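Side-chain contacts in alpha-glucosidase (Pseudoalteromonas sp. K8, PDB 5HQA), which hydrolyses alpha-glucosidic bonds as a calcium-binding, chloride-activated glycoside hydrolase of family 97, captured here with the inhibitor acarbose in its active site: residues A[271-274]-A[279-282]; A[291-296]-A[308-313]; A[319-324]-A[358-363]. All blocks are in the same frame, centred on the assembly; numbering follows the deposited sequence. Where two conformers were deposited one is given.

Contact 1: A[271-274]-A[279-282]. With AC1 (4,6-dideoxy-4-{[(1S,4R,5S,6S)-4,5,6-trihydroxy-3-(hydroxymethyl)cyclohex-2-en-1-yl]amino}-alpha-D-glucopyranose), chain B; FMT (formic acid), chain J.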
loop_
_atom_site.group_PDB
_atom_site.type_symbol
_atom_site.label_atom_id
_atom_site.label_comp_id
_atom_site.label_asym_id
_atom_site.label_seq_id
_atom_site.Cartn_x
_atom_site.Cartn_y
_atom_site.Cartn_z
ATOM N N TRP A 271 -5.973 -13.504 14.714
ATOM C CA TRP A 271 -4.762 -14.325 14.732
ATOM C C TRP A 271 -5.047 -15.737 15.228
ATOM O O TRP A 271 -4.437 -16.704 14.753
ATOM C CB TRP A 271 -3.722 -13.648 15.618
ATOM C CG TRP A 271 -2.344 -14.250 15.661
ATOM C CD1 TRP A 271 -1.722 -14.790 16.755
ATOM C CD2 TRP A 271 -1.392 -14.302 14.591
ATOM N NE1 TRP A 271 -0.446 -15.187 16.427
ATOM C CE2 TRP A 271 -0.219 -14.900 15.106
ATOM C CE3 TRP A 271 -1.416 -13.903 13.247
ATOM C CZ2 TRP A 271 0.913 -15.116 14.326
ATOM C CZ3 TRP A 271 -0.285 -14.110 12.470
ATOM C CH2 TRP A 271 0.867 -14.706 13.013
ATOM N N GLY A 272 -5.967 -15.876 16.190
ATOM C CA GLY A 272 -6.315 -17.200 16.685
ATOM C C GLY A 272 -6.774 -18.143 15.589
ATOM O O GLY A 272 -6.495 -19.343 15.636
ATOM N N MET A 273 -7.490 -17.620 14.590
ATOM C CA MET A 273 -7.852 -18.473 13.457
ATOM C C MET A 273 -6.631 -18.805 12.610
ATOM O O MET A 273 -6.504 -19.928 12.110
ATOM C CB MET A 273 -8.935 -17.812 12.596
ATOM C CG MET A 273 -10.346 -17.934 13.180
ATOM S SD MET A 273 -10.720 -16.581 14.323
ATOM C CE MET A 273 -11.047 -15.243 13.166
ATOM N N HIS A 274 -5.716 -17.850 12.439
ATOM C CA HIS A 274 -4.529 -18.118 11.627
ATOM C C HIS A 274 -3.583 -19.113 12.288
ATOM O O HIS A 274 -2.891 -19.857 11.583
ATOM C CB HIS A 274 -3.803 -16.812 11.308
ATOM C CG HIS A 274 -4.493 -16.015 10.258
ATOM N ND1 HIS A 274 -4.267 -16.213 8.913
ATOM C CD2 HIS A 274 -5.462 -15.071 10.345
ATOM C CE1 HIS A 274 -5.044 -15.401 8.215
ATOM N NE2 HIS A 274 -5.779 -14.699 9.061
ATOM N N THR A 279 -11.648 -21.260 14.991
ATOM C CA THR A 279 -12.130 -21.437 13.631
ATOM C C THR A 279 -12.958 -20.231 13.209
ATOM O O THR A 279 -13.543 -19.531 14.044
ATOM C CB THR A 279 -12.977 -22.701 13.499
ATOM O OG1 THR A 279 -14.115 -22.602 14.367
ATOM C CG2 THR A 279 -12.171 -23.915 13.893
ATOM N N TRP A 280 -12.981 -19.984 11.896
ATOM C CA TRP A 280 -13.917 -19.011 11.343
ATOM C C TRP A 280 -15.333 -19.564 11.358
ATOM O O TRP A 280 -16.290 -18.835 11.648
ATOM C CB TRP A 280 -13.528 -18.645 9.913
ATOM C CG TRP A 280 -12.391 -17.658 9.746
ATOM C CD1 TRP A 280 -12.479 -16.295 9.758
ATOM C CD2 TRP A 280 -11.018 -17.968 9.482
ATOM N NE1 TRP A 280 -11.239 -15.734 9.537
ATOM C CE2 TRP A 280 -10.325 -16.739 9.365
ATOM C CE3 TRP A 280 -10.301 -19.164 9.344
ATOM C CZ2 TRP A 280 -8.948 -16.671 9.110
ATOM C CZ3 TRP A 280 -8.932 -19.098 9.090
ATOM C CH2 TRP A 280 -8.271 -17.858 8.982
ATOM N N GLY A 281 -15.485 -20.850 11.031
ATOM C CA GLY A 281 -16.790 -21.472 11.009
ATOM C C GLY A 281 -17.265 -21.840 12.396
ATOM O O GLY A 281 -16.530 -21.768 13.376
ATOM N N SER A 282 -18.528 -22.251 12.469
ATOM C CA SER A 282 -19.156 -22.501 13.756
ATOM C C SER A 282 -18.576 -23.754 14.409
ATOM O O SER A 282 -17.943 -24.591 13.760
ATOM C CB SER A 282 -20.665 -22.648 13.586
ATOM O OG SER A 282 -20.955 -23.777 12.787
HETATM C C1 AC1 B . -4.999 -17.487 1.178
HETATM O O2 AC1 B . -3.768 -16.119 -0.354
HETATM C C2 AC1 B . -4.825 -16.083 0.619
HETATM C C4A AC1 B . -8.098 -12.788 6.621
HETATM C C3 AC1 B . -4.541 -15.081 1.707
HETATM O O3 AC1 B . -4.310 -13.779 1.140
HETATM C C4 AC1 B . -5.677 -15.067 2.696
HETATM N N4A AC1 B . -5.626 -13.909 3.644
HETATM C C5 AC1 B . -5.468 -16.400 3.397
HETATM O O5 AC1 B . -5.817 -17.481 2.436
HETATM C C6 AC1 B . -6.274 -16.590 4.644
HETATM C C1B AC1 B . -6.921 -13.152 3.788
HETATM C C2B AC1 B . -6.704 -11.843 4.801
HETATM O O2B AC1 B . -5.552 -11.134 4.347
HETATM C C3B AC1 B . -6.633 -12.243 6.147
HETATM O O3B AC1 B . -6.262 -11.164 7.042
HETATM O O4 AC1 B . -8.020 -13.319 7.929
HETATM C C5B AC1 B . -8.645 -13.785 5.730
HETATM C C7B AC1 B . -8.023 -13.936 4.235
HETATM C C6B AC1 B . -10.103 -14.212 5.968
HETATM O O6B AC1 B . -10.925 -13.171 5.542
HETATM C C FMT J . -12.889 -22.192 9.661
HETATM O O1 FMT J . -11.895 -22.230 10.388
HETATM O O2 FMT J . -13.914 -22.861 9.822
#
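Met273, on the short helix 271-274, runs along one face of the Trp280 indole, which folds back against it from the loop that follows. CB of Met273 stands 3.4 Å from the centroid of the Trp280 six-membered ring and almost on the ring normal, a CH-pi contact. Next along the chain, CG of Met273 turns to the backbone, 3.5 Å from the carbonyl C of Thr279 and close to N of Trp280. SD of Met273 lies above the Trp280 five-membered ring, 4.8 Å from its centroid, a distant Met-aromatic contact. Bends at chi2 (88°) and chi3 (77°) curl the chain over the indole and bring the methyl CE of Met273 to 3.7 Å from NE1 of Trp280. One side chain thus spans both rings of the indole.

His274 meets the same indole in another way. The CZ2-CH2 edge of Trp280 points into the imidazole face, a T-shaped pair with planes at 82° and centroids 5.2 Å apart. That edge lies over the face, while NE2 of His274 uses its N-H at the ring edge to bond O4 of the acarbose unit AC1 at 2.9 Å. ND1 of His274 is bonded to the indole of Trp465, so both nitrogens are engaged and the rotation of the ring is fixed. NE1 of Trp280 is bonded to Glu311, and Trp317 stacks on the indole. On the loop side sits a formate, probably from the crystallisation liquor; its O2 accepts from N of Gly281 at 2.8 Å. Such an aromatic wall, with a histidine donor beside it gripping a hydroxyl of the sugar-like cyclohexene ring, is characteristic of a carbohydrate pocket, here at the end of AC1 that carries O4.

Contact 2: A[291-296]-A[308-313]. With AC1 (4,6-dideoxy-4-{[(1S,4R,5S,6S)-4,5,6-trihydroxy-3-(hydroxymethyl)cyclohex-2-en-1-yl]amino}-alpha-D-glucopyranose), chain B.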
loop_
_atom_site.group_PDB
_atom_site.type_symbol
_atom_site.label_atom_id
_atom_site.label_comp_id
_atom_site.label_asym_id
_atom_site.label_seq_id
_atom_site.Cartn_x
_atom_site.Cartn_y
_atom_site.Cartn_z
ATOM N N LYS A 291 -19.438 -13.677 23.608
ATOM C CA LYS A 291 -18.556 -13.707 24.769
ATOM C C LYS A 291 -17.130 -13.317 24.396
ATOM O O LYS A 291 -16.498 -12.500 25.078
ATOM C CB LYS A 291 -18.588 -15.103 25.391
ATOM C CG LYS A 291 -17.606 -15.331 26.525
ATOM C CD LYS A 291 -17.819 -16.722 27.129
ATOM C CE LYS A 291 -16.934 -16.971 28.342
ATOM N NZ LYS A 291 -15.486 -17.046 27.975
ATOM N N ASN A 292 -16.596 -13.905 23.319
ATOM C CA ASN A 292 -15.234 -13.578 22.913
ATOM C C ASN A 292 -15.119 -12.115 22.509
ATOM O O ASN A 292 -14.149 -11.438 22.869
ATOM C CB ASN A 292 -14.780 -14.482 21.762
ATOM C CG ASN A 292 -14.389 -15.876 22.224
ATOM O OD1 ASN A 292 -14.113 -16.101 23.402
ATOM N ND2 ASN A 292 -14.349 -16.819 21.286
ATOM N N THR A 293 -16.103 -11.609 21.764
ATOM C CA THR A 293 -16.030 -10.227 21.306
ATOM C C THR A 293 -16.055 -9.263 22.485
ATOM O O THR A 293 -15.290 -8.290 22.514
ATOM C CB THR A 293 -17.171 -9.930 20.331
ATOM O OG1 THR A 293 -17.080 -10.818 19.208
ATOM C CG2 THR A 293 -17.087 -8.500 19.831
ATOM N N LYS A 294 -16.903 -9.534 23.483
ATOM C CA LYS A 294 -16.943 -8.680 24.666
ATOM C C LYS A 294 -15.623 -8.719 25.421
ATOM O O LYS A 294 -15.181 -7.702 25.971
ATOM C CB LYS A 294 -18.088 -9.102 25.586
ATOM C CG LYS A 294 -19.475 -8.749 25.073
ATOM C CD LYS A 294 -20.548 -9.099 26.101
ATOM C CE LYS A 294 -21.899 -8.526 25.693
ATOM N NZ LYS A 294 -22.988 -8.816 26.681
ATOM N N TYR A 295 -14.985 -9.890 25.472
ATOM C CA TYR A 295 -13.687 -9.996 26.125
ATOM C C TYR A 295 -12.649 -9.134 25.414
ATOM O O TYR A 295 -11.864 -8.432 26.064
ATOM C CB TYR A 295 -13.257 -11.463 26.174
ATOM C CG TYR A 295 -11.788 -11.699 26.447
ATOM C CD1 TYR A 295 -11.290 -11.719 27.744
ATOM C CD2 TYR A 295 -10.904 -11.937 25.402
ATOM C CE1 TYR A 295 -9.945 -11.949 27.992
ATOM C CE2 TYR A 295 -9.563 -12.165 25.633
ATOM C CZ TYR A 295 -9.083 -12.169 26.929
ATOM O OH TYR A 295 -7.738 -12.404 27.144
ATOM N N TYR A 296 -12.640 -9.158 24.079
ATOM C CA TYR A 296 -11.710 -8.307 23.338
ATOM C C TYR A 296 -12.041 -6.828 23.521
ATOM O O TYR A 296 -11.134 -5.994 23.637
ATOM C CB TYR A 296 -11.719 -8.681 21.853
ATOM C CG TYR A 296 -10.769 -9.808 21.492
ATOM C CD1 TYR A 296 -11.013 -11.113 21.906
ATOM C CD2 TYR A 296 -9.628 -9.562 20.729
ATOM C CE1 TYR A 296 -10.146 -12.139 21.573
ATOM C CE2 TYR A 296 -8.753 -10.587 20.391
ATOM C CZ TYR A 296 -9.020 -11.869 20.818
ATOM O OH TYR A 296 -8.156 -12.889 20.489
ATOM N N VAL A 308 -12.416 -3.445 17.583
ATOM C CA VAL A 308 -12.156 -4.881 17.562
ATOM C C VAL A 308 -12.656 -5.425 16.231
ATOM O O VAL A 308 -13.862 -5.397 15.960
ATOM C CB VAL A 308 -12.832 -5.610 18.731
ATOM C CG1 VAL A 308 -12.641 -7.117 18.596
ATOM C CG2 VAL A 308 -12.294 -5.097 20.065
ATOM N N LEU A 309 -11.736 -5.898 15.394
ATOM C CA LEU A 309 -12.109 -6.661 14.212
ATOM C C LEU A 309 -12.569 -8.052 14.623
ATOM O O LEU A 309 -11.951 -8.693 15.476
ATOM C CB LEU A 309 -10.914 -6.779 13.263
ATOM C CG LEU A 309 -11.035 -7.759 12.089
ATOM C CD1 LEU A 309 -11.990 -7.225 11.003
ATOM C CD2 LEU A 309 -9.647 -8.070 11.502
ATOM N N VAL A 310 -13.650 -8.536 14.013
ATOM C CA VAL A 310 -14.118 -9.897 14.258
ATOM C C VAL A 310 -14.410 -10.557 12.919
ATOM O O VAL A 310 -15.292 -10.098 12.180
ATOM C CB VAL A 310 -15.367 -9.941 15.153
ATOM C CG1 VAL A 310 -15.763 -11.375 15.385
ATOM C CG2 VAL A 310 -15.114 -9.251 16.480
ATOM N N GLU A 311 -13.674 -11.626 12.608
ATOM C CA GLU A 311 -13.895 -12.407 11.395
ATOM C C GLU A 311 -14.622 -13.702 11.732
ATOM O O GLU A 311 -14.414 -14.297 12.793
ATOM C CB GLU A 311 -12.576 -12.727 10.684
ATOM C CG GLU A 311 -11.808 -11.488 10.293
ATOM C CD GLU A 311 -10.633 -11.782 9.387
ATOM O OE1 GLU A 311 -10.330 -12.970 9.151
ATOM O OE2 GLU A 311 -9.998 -10.809 8.919
ATOM N N GLY A 312 -15.478 -14.135 10.813
ATOM C CA GLY A 312 -16.273 -15.323 11.036
ATOM C C GLY A 312 -17.589 -15.069 11.724
ATOM O O GLY A 312 -18.175 -16.007 12.279
ATOM N N TRP A 313 -18.072 -13.825 11.715
ATOM C CA TRP A 313 -19.306 -13.483 12.412
ATOM C C TRP A 313 -20.547 -13.848 11.607
ATOM O O TRP A 313 -21.614 -14.048 12.194
ATOM C CB TRP A 313 -19.323 -11.982 12.731
ATOM C CG TRP A 313 -19.399 -11.140 11.482
ATOM C CD1 TRP A 313 -18.348 -10.683 10.729
ATOM C CD2 TRP A 313 -20.590 -10.691 10.822
ATOM N NE1 TRP A 313 -18.815 -9.971 9.651
ATOM C CE2 TRP A 313 -20.186 -9.962 9.682
ATOM C CE3 TRP A 313 -21.959 -10.835 11.087
ATOM C CZ2 TRP A 313 -21.102 -9.371 8.808
ATOM C CZ3 TRP A 313 -22.871 -10.247 10.218
ATOM C CH2 TRP A 313 -22.435 -9.523 9.090
HETATM C C1 AC1 B . -4.999 -17.487 1.178
HETATM O O2 AC1 B . -3.768 -16.119 -0.354
HETATM C C2 AC1 B . -4.825 -16.083 0.619
HETATM C C4A AC1 B . -8.098 -12.788 6.621
HETATM C C3 AC1 B . -4.541 -15.081 1.707
HETATM O O3 AC1 B . -4.310 -13.779 1.140
HETATM C C4 AC1 B . -5.677 -15.067 2.696
HETATM N N4A AC1 B . -5.626 -13.909 3.644
HETATM C C5 AC1 B . -5.468 -16.400 3.397
HETATM O O5 AC1 B . -5.817 -17.481 2.436
HETATM C C6 AC1 B . -6.274 -16.590 4.644
HETATM C C1B AC1 B . -6.921 -13.152 3.788
HETATM C C2B AC1 B . -6.704 -11.843 4.801
HETATM O O2B AC1 B . -5.552 -11.134 4.347
HETATM C C3B AC1 B . -6.633 -12.243 6.147
HETATM O O3B AC1 B . -6.262 -11.164 7.042
HETATM O O4 AC1 B . -8.020 -13.319 7.929
HETATM C C5B AC1 B . -8.645 -13.785 5.730
HETATM C C7B AC1 B . -8.023 -13.936 4.235
HETATM C C6B AC1 B . -10.103 -14.212 5.968
HETATM O O6B AC1 B . -10.925 -13.171 5.542
#
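Tyr296 and Val308 make one apolar touch between helix 290-303 and strand 307-310, CB of Tyr296 lying 3.7 Å from CG1 of Val308. The other branch of the valine, CG2, rests against the backbone carbonyl of Tyr296, whose ring heads off toward strand 264-269. One helical turn earlier, Thr293 crosses Val310, with its methyl CG2 4.0 Å from CG2 of Val310 and its OG1 3.7 Å from that same methyl.

No hydrogen bond crosses between helix and strand. The Thr293 hydroxyl, set beside its own backbone N (chi1 -59°), is bonded to O of Thr289 in the preceding turn, so it can lie buried against the valine methyls. Just past the strand, the extended side chain of Glu311 reaches the pocket, where O4 of AC1 donates to OE1 at 2.6 Å; OE2 forms a salt bridge with Lys386. With an alanine in place of Glu311, O4 of AC1 and the indole N-H of Trp280 would probably lose the acceptor they share, and Lys386 its salt-bridge partner.

The chemistry therefore divides: the valine methyls of the strand seat the helix of a beta-alpha-beta crossover, and the carboxylate beyond the strand end holds the O4 hydroxyl of the inhibitor's cyclohexene ring.

Contact 3: A[319-324]-A[358-363]. With AC1 (4,6-dideoxy-4-{[(1S,4R,5S,6S)-4,5,6-trihydroxy-3-(hydroxymethyl)cyclohex-2-en-1-yl]amino}-alpha-D-glucopyranose), chain B.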
loop_
_atom_site.group_PDB
_atom_site.type_symbol
_atom_site.label_atom_id
_atom_site.label_comp_id
_atom_site.label_asym_id
_atom_site.label_seq_id
_atom_site.Cartn_x
_atom_site.Cartn_y
_atom_site.Cartn_z
ATOM N N GLY A 319 -17.191 -25.317 6.799
ATOM C CA GLY A 319 -16.626 -26.206 5.808
ATOM C C GLY A 319 -15.263 -25.734 5.369
ATOM O O GLY A 319 -14.346 -25.612 6.188
ATOM N N ASP A 320 -15.120 -25.440 4.082
ATOM C CA ASP A 320 -13.883 -24.897 3.532
ATOM C C ASP A 320 -14.228 -23.520 2.969
ATOM O O ASP A 320 -14.716 -23.413 1.839
ATOM C CB ASP A 320 -13.305 -25.828 2.471
ATOM C CG ASP A 320 -11.864 -25.494 2.123
ATOM O OD1 ASP A 320 -11.425 -24.356 2.411
ATOM O OD2 ASP A 320 -11.172 -26.371 1.556
ATOM N N TRP A 321 -13.990 -22.465 3.757
ATOM C CA TRP A 321 -14.513 -21.151 3.392
ATOM C C TRP A 321 -13.906 -20.621 2.096
ATOM O O TRP A 321 -14.532 -19.782 1.442
ATOM C CB TRP A 321 -14.300 -20.149 4.535
ATOM C CG TRP A 321 -12.860 -19.881 4.871
ATOM C CD1 TRP A 321 -12.123 -20.487 5.850
ATOM C CD2 TRP A 321 -11.982 -18.940 4.235
ATOM N NE1 TRP A 321 -10.846 -19.980 5.864
ATOM C CE2 TRP A 321 -10.734 -19.029 4.883
ATOM C CE3 TRP A 321 -12.134 -18.024 3.187
ATOM C CZ2 TRP A 321 -9.642 -18.246 4.512
ATOM C CZ3 TRP A 321 -11.046 -17.245 2.822
ATOM C CH2 TRP A 321 -9.816 -17.362 3.480
ATOM N N PHE A 322 -12.711 -21.095 1.707
ATOM C CA PHE A 322 -12.114 -20.687 0.432
ATOM C C PHE A 322 -13.053 -20.961 -0.736
ATOM O O PHE A 322 -12.984 -20.274 -1.762
ATOM C CB PHE A 322 -10.766 -21.407 0.226
ATOM C CG PHE A 322 -10.042 -21.054 -1.075
ATOM C CD1 PHE A 322 -10.276 -21.775 -2.245
ATOM C CD2 PHE A 322 -9.095 -20.037 -1.113
ATOM C CE1 PHE A 322 -9.608 -21.465 -3.428
ATOM C CE2 PHE A 322 -8.425 -19.720 -2.303
ATOM C CZ PHE A 322 -8.683 -20.433 -3.451
ATOM N N PHE A 323 -13.948 -21.940 -0.595
ATOM C CA PHE A 323 -14.865 -22.334 -1.662
ATOM C C PHE A 323 -16.288 -21.840 -1.453
ATOM O O PHE A 323 -17.175 -22.225 -2.216
ATOM C CB PHE A 323 -14.875 -23.860 -1.817
ATOM C CG PHE A 323 -13.535 -24.426 -2.174
ATOM C CD1 PHE A 323 -13.040 -24.296 -3.460
ATOM C CD2 PHE A 323 -12.751 -25.045 -1.217
ATOM C CE1 PHE A 323 -11.791 -24.792 -3.789
ATOM C CE2 PHE A 323 -11.504 -25.543 -1.542
ATOM C CZ PHE A 323 -11.025 -25.415 -2.830
ATOM N N ASN A 324 -16.529 -20.978 -0.465
ATOM C CA ASN A 324 -17.889 -20.622 -0.089
ATOM C C ASN A 324 -18.312 -19.246 -0.595
ATOM O O ASN A 324 -19.286 -18.684 -0.081
ATOM C CB ASN A 324 -18.046 -20.692 1.431
ATOM C CG ASN A 324 -17.948 -22.107 1.958
ATOM O OD1 ASN A 324 -17.947 -23.068 1.189
ATOM N ND2 ASN A 324 -17.883 -22.245 3.277
ATOM N N GLU A 358 -15.633 -10.843 3.872
ATOM C CA GLU A 358 -14.853 -11.708 2.991
ATOM C C GLU A 358 -15.755 -12.251 1.888
ATOM O O GLU A 358 -16.833 -12.785 2.168
ATOM C CB GLU A 358 -14.224 -12.867 3.767
ATOM C CG GLU A 358 -13.513 -13.892 2.873
ATOM C CD GLU A 358 -12.350 -13.286 2.085
ATOM O OE1 GLU A 358 -11.407 -12.747 2.709
ATOM O OE2 GLU A 358 -12.376 -13.334 0.833
ATOM N N THR A 359 -15.310 -12.125 0.637
ATOM C CA THR A 359 -16.099 -12.581 -0.498
ATOM C C THR A 359 -15.661 -13.932 -1.039
ATOM O O THR A 359 -16.409 -14.536 -1.817
ATOM C CB THR A 359 -16.022 -11.569 -1.643
ATOM O OG1 THR A 359 -14.685 -11.552 -2.159
ATOM C CG2 THR A 359 -16.401 -10.168 -1.155
ATOM N N SER A 360 -14.468 -14.405 -0.669
ATOM C CA SER A 360 -13.836 -15.555 -1.323
ATOM C C SER A 360 -13.922 -15.441 -2.844
ATOM O O SER A 360 -14.129 -16.425 -3.556
ATOM C CB SER A 360 -14.435 -16.877 -0.843
ATOM O OG SER A 360 -13.996 -17.158 0.471
ATOM N N GLY A 361 -13.778 -14.216 -3.343
ATOM C CA GLY A 361 -13.677 -13.982 -4.760
ATOM C C GLY A 361 -14.985 -13.787 -5.498
ATOM O O GLY A 361 -14.953 -13.371 -6.662
ATOM N N ASN A 362 -16.135 -14.068 -4.882
ATOM C CA ASN A 362 -17.399 -13.922 -5.600
ATOM C C ASN A 362 -17.917 -12.513 -5.363
ATOM O O ASN A 362 -18.595 -12.242 -4.366
ATOM C CB ASN A 362 -18.417 -14.970 -5.173
ATOM C CG ASN A 362 -19.711 -14.878 -5.975
ATOM O OD1 ASN A 362 -20.068 -13.811 -6.495
ATOM N ND2 ASN A 362 -20.422 -15.998 -6.079
ATOM N N VAL A 363 -17.631 -11.613 -6.307
ATOM C CA VAL A 363 -17.978 -10.215 -6.091
ATOM C C VAL A 363 -19.433 -9.925 -6.427
ATOM O O VAL A 363 -19.967 -8.904 -5.976
ATOM C CB VAL A 363 -17.031 -9.290 -6.880
ATOM C CG1 VAL A 363 -15.599 -9.462 -6.356
ATOM C CG2 VAL A 363 -17.096 -9.591 -8.379
HETATM C C1 AC1 B . -4.999 -17.487 1.178
HETATM O O2 AC1 B . -3.768 -16.119 -0.354
HETATM C C2 AC1 B . -4.825 -16.083 0.619
HETATM C C4A AC1 B . -8.098 -12.788 6.621
HETATM C C3 AC1 B . -4.541 -15.081 1.707
HETATM O O3 AC1 B . -4.310 -13.779 1.140
HETATM C C4 AC1 B . -5.677 -15.067 2.696
HETATM N N4A AC1 B . -5.626 -13.909 3.644
HETATM C C5 AC1 B . -5.468 -16.400 3.397
HETATM O O5 AC1 B . -5.817 -17.481 2.436
HETATM C C6 AC1 B . -6.274 -16.590 4.644
HETATM C C1B AC1 B . -6.921 -13.152 3.788
HETATM C C2B AC1 B . -6.704 -11.843 4.801
HETATM O O2B AC1 B . -5.552 -11.134 4.347
HETATM C C3B AC1 B . -6.633 -12.243 6.147
HETATM O O3B AC1 B . -6.262 -11.164 7.042
HETATM O O4 AC1 B . -8.020 -13.319 7.929
HETATM C C5B AC1 B . -8.645 -13.785 5.730
HETATM C C7B AC1 B . -8.023 -13.936 4.235
HETATM C C6B AC1 B . -10.103 -14.212 5.968
HETATM O O6B AC1 B . -10.925 -13.171 5.542
HETATM O O HOH W 1 -15.342 -19.386 -3.359
#
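Ser360 and Trp321 are joined by the direct hydrogen bond of this contact: OG of Ser360 donates to O of Trp321 at 2.8 Å. The donor stands 36° out of the carbonyl plane, and N of Asn324 reaches the same oxygen from the opposite face, so two bonds grip it. A water adds a bridge, donating to O of Phe322 at 3.0 Å and to O of Ser360 at 3.2 Å.

Van der Waals contacts come from the indole. With chi1 at 63°, CG of Trp321 sits between its own N and carbonyl carbon, and the ring folds back so that its CE3 edge meets OG of Ser360 in plane at 3.4 Å. The far edge faces the inhibitor, CZ2 of Trp321 lying 3.8 Å from C6 of AC1. CG of Glu358 approaches CZ3 of Trp321 more loosely, at 4.2 Å, with ring and carboxylate planes 43° apart.

The carboxylate of Glu358 is held from two directions. OE2 takes N of Ser360 on its anti lone pair at 2.8 Å and also N of Val390, while OE1 accepts from O6B of AC1 at 2.9 Å; the two backbone N-H bonds on OE2 are consistent with fixing the carboxylate so that OE1 faces the ligand.

The type I' turn from Thr359 to Asn362, with an ST turn at Thr359, carries the chain from the end of strand 352-358 into helix 363-379, which Asn362 caps. Against it packs the short 3-10 segment of the long loop between strand 307-310 and helix 339-349.

How the contacts relate
From the N terminus, the three contacts follow one another in series, none enclosing or crossing another. Contact 1 closes the short loop after strand 264-269 and helix 271-274; contact 2 pins helix 290-303 to the next strand, 307-310; contact 3 spans the longest separation, bringing together the loops that follow strands 307-310 and 352-358, with helix 339-349 in between. These are successive strands of the catalytic barrel's parallel sheet. Met273 CE of contact 1 packs 3.5 Å from Glu311 O of contact 2, and Trp280 CE3 lies 3.6 Å from Trp321 NE1 of contact 3. Contacts 2 and 3 do not touch, their nearest atoms being about 7 Å apart; contact 1 touches both, and all three touch AC1.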